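Periplasmic solute binding protein (Candidatus liberibacter, PDB 4CL2) binds manganese and zinc ions in the periplasm and probably delivers them to a membrane transporter for uptake into the cell. Local coordinates at residues Leu56-Gly61 against Glu119-Ala124. Residues are numbered along the deposited sequence; the frame is centred on the assembly and turned at random.
Sequences LILCNG and ENIRKA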
# COMPACT_ATOMS: atom_id res chain seq x y z
N LEU A 56 -7.02 -14.22 -14.59
CA LEU A 56 -7.29 -12.82 -14.22
C LEU A 56 -6.00 -12.32 -13.60
O LEU A 56 -5.40 -13.10 -12.78
CB LEU A 56 -8.45 -12.75 -13.24
CG LEU A 56 -8.84 -11.40 -12.70
CD1 LEU A 56 -9.30 -10.50 -13.81
CD2 LEU A 56 -9.92 -11.58 -11.65
N ILE A 57 -5.57 -11.12 -13.97
CA ILE A 57 -4.37 -10.50 -13.38
C ILE A 57 -4.80 -9.20 -12.70
O ILE A 57 -5.44 -8.37 -13.32
CB ILE A 57 -3.29 -10.27 -14.41
CG1 ILE A 57 -2.86 -11.60 -15.02
CG2 ILE A 57 -2.11 -9.56 -13.76
CD1 ILE A 57 -1.84 -11.48 -16.13
N LEU A 58 -4.51 -9.10 -11.41
CA LEU A 58 -4.90 -7.93 -10.62
C LEU A 58 -3.65 -7.07 -10.31
O LEU A 58 -2.72 -7.51 -9.64
CB LEU A 58 -5.54 -8.37 -9.34
CG LEU A 58 -6.78 -9.24 -9.42
CD1 LEU A 58 -7.20 -9.64 -7.99
CD2 LEU A 58 -7.89 -8.49 -10.18
N CYS A 59 -3.65 -5.87 -10.87
CA CYS A 59 -2.52 -4.92 -10.72
C CYS A 59 -2.99 -3.73 -9.86
O CYS A 59 -4.16 -3.36 -9.87
CB CYS A 59 -2.06 -4.38 -12.07
SG CYS A 59 -1.11 -5.65 -12.99
N ASN A 60 -2.03 -3.08 -9.24
CA ASN A 60 -2.24 -1.82 -8.55
C ASN A 60 -2.50 -0.68 -9.47
O ASN A 60 -3.35 0.22 -9.18
CB ASN A 60 -0.99 -1.45 -7.76
CG ASN A 60 -1.29 -0.38 -6.70
OD1 ASN A 60 -1.92 -0.67 -5.68
ND2 ASN A 60 -0.77 0.82 -6.92
N GLY A 61 -1.80 -0.66 -10.58
CA GLY A 61 -1.71 0.54 -11.40
C GLY A 61 -0.99 1.63 -10.66
O GLY A 61 -0.16 1.34 -9.76
N GLU A 119 -13.78 -3.51 -3.35
CA GLU A 119 -14.90 -3.44 -4.28
C GLU A 119 -14.45 -3.80 -5.68
O GLU A 119 -15.14 -4.55 -6.40
CB GLU A 119 -15.58 -2.07 -4.22
CG GLU A 119 -16.57 -1.87 -5.35
CD GLU A 119 -17.71 -2.87 -5.38
OE1 GLU A 119 -17.93 -3.61 -4.37
OE2 GLU A 119 -18.37 -2.95 -6.44
N ASN A 120 -13.31 -3.23 -6.12
CA ASN A 120 -12.88 -3.52 -7.49
C ASN A 120 -12.50 -4.98 -7.62
O ASN A 120 -12.70 -5.59 -8.70
CB ASN A 120 -11.66 -2.63 -7.84
CG ASN A 120 -12.09 -1.22 -8.15
OD1 ASN A 120 -13.22 -1.02 -8.58
ND2 ASN A 120 -11.25 -0.25 -7.92
N ILE A 121 -11.94 -5.58 -6.58
CA ILE A 121 -11.54 -6.99 -6.65
C ILE A 121 -12.81 -7.88 -6.62
O ILE A 121 -12.91 -8.87 -7.37
CB ILE A 121 -10.50 -7.35 -5.57
CG1 ILE A 121 -9.18 -6.66 -5.90
CG2 ILE A 121 -10.25 -8.88 -5.51
CD1 ILE A 121 -8.18 -6.65 -4.77
N ARG A 122 -13.74 -7.55 -5.74
CA ARG A 122 -15.04 -8.25 -5.71
C ARG A 122 -15.69 -8.25 -7.11
O ARG A 122 -16.14 -9.29 -7.63
CB ARG A 122 -15.99 -7.63 -4.69
CG ARG A 122 -17.34 -8.33 -4.66
CD ARG A 122 -18.45 -7.41 -4.21
NE ARG A 122 -18.67 -6.31 -5.18
CZ ARG A 122 -19.22 -6.44 -6.38
NH1 ARG A 122 -19.67 -7.60 -6.81
NH2 ARG A 122 -19.33 -5.40 -7.18
N LYS A 123 -15.73 -7.06 -7.74
CA LYS A 123 -16.33 -6.92 -9.05
C LYS A 123 -15.63 -7.78 -10.08
O LYS A 123 -16.28 -8.45 -10.88
CB LYS A 123 -16.32 -5.42 -9.43
CG LYS A 123 -17.02 -5.17 -10.74
CD LYS A 123 -17.06 -3.68 -11.12
CE LYS A 123 -16.81 -2.67 -10.03
NZ LYS A 123 -16.71 -1.31 -10.68
N ALA A 124 -14.29 -7.76 -10.06
CA ALA A 124 -13.54 -8.57 -11.03
C ALA A 124 -13.71 -10.07 -10.83
O ALA A 124 -13.85 -10.83 -11.79
CB ALA A 124 -12.08 -8.14 -11.00
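Ile121 and Ala124 of helix 111-128 meet Leu58 and Leu56 of strand 56-59 through apolar side chains, with no hydrogen bond across. The helix lies over the strand nearly antiparallel, at 171°, with the two axes 10.6 Å apart. Glu119 begins the segment on the far side of the helix, where its carboxylate is gripped side-on by Arg122: NE reaches OE1 at 2.9 Å and NH2 reaches OE2 at 2.7 Å. Both bonds are almost straight and lie in the guanidinium plane, so the pair fixes the rotation of the arginine end, one turn along and turned from the strand. Asn120 does not touch the strand; its ND2 instead donates to the carbonyls of Val84 and Asp86, tying the helix to the loop after strand 80-83. Ile121 follows with its beta-branch: CD1 of Leu58 sits against both arms, 4.0 Å from CG2 and 4.1 Å from CG1. Ile17, Thr18 and Ile21 of helix 12-22 also touch Ile121, so three elements meet here. Ala124, one turn on, turns its methyl toward both leucines, CB lying 4.1 Å from CD2 of Leu56 and 4.3 Å from CD2 of Leu58; the same Leu56 methyl also rests 4.0 Å from Ala124 O. Different first torsions (178° in Leu56, -59° in Leu58) nevertheless bring a CD2 methyl of each leucine to this one alanine, while Leu58 sends CD1 to Ile121. Ile82 of strand 80-83 touches both leucines and Ala124, extending the apolar layer to the next strand. Strand 56-59 is an inner strand of a four-stranded parallel sheet, and its packing under helix 111-128 is the helix-on-sheet layering of an alpha/beta lobe in this member of the bacterial solute-binding protein 9 family.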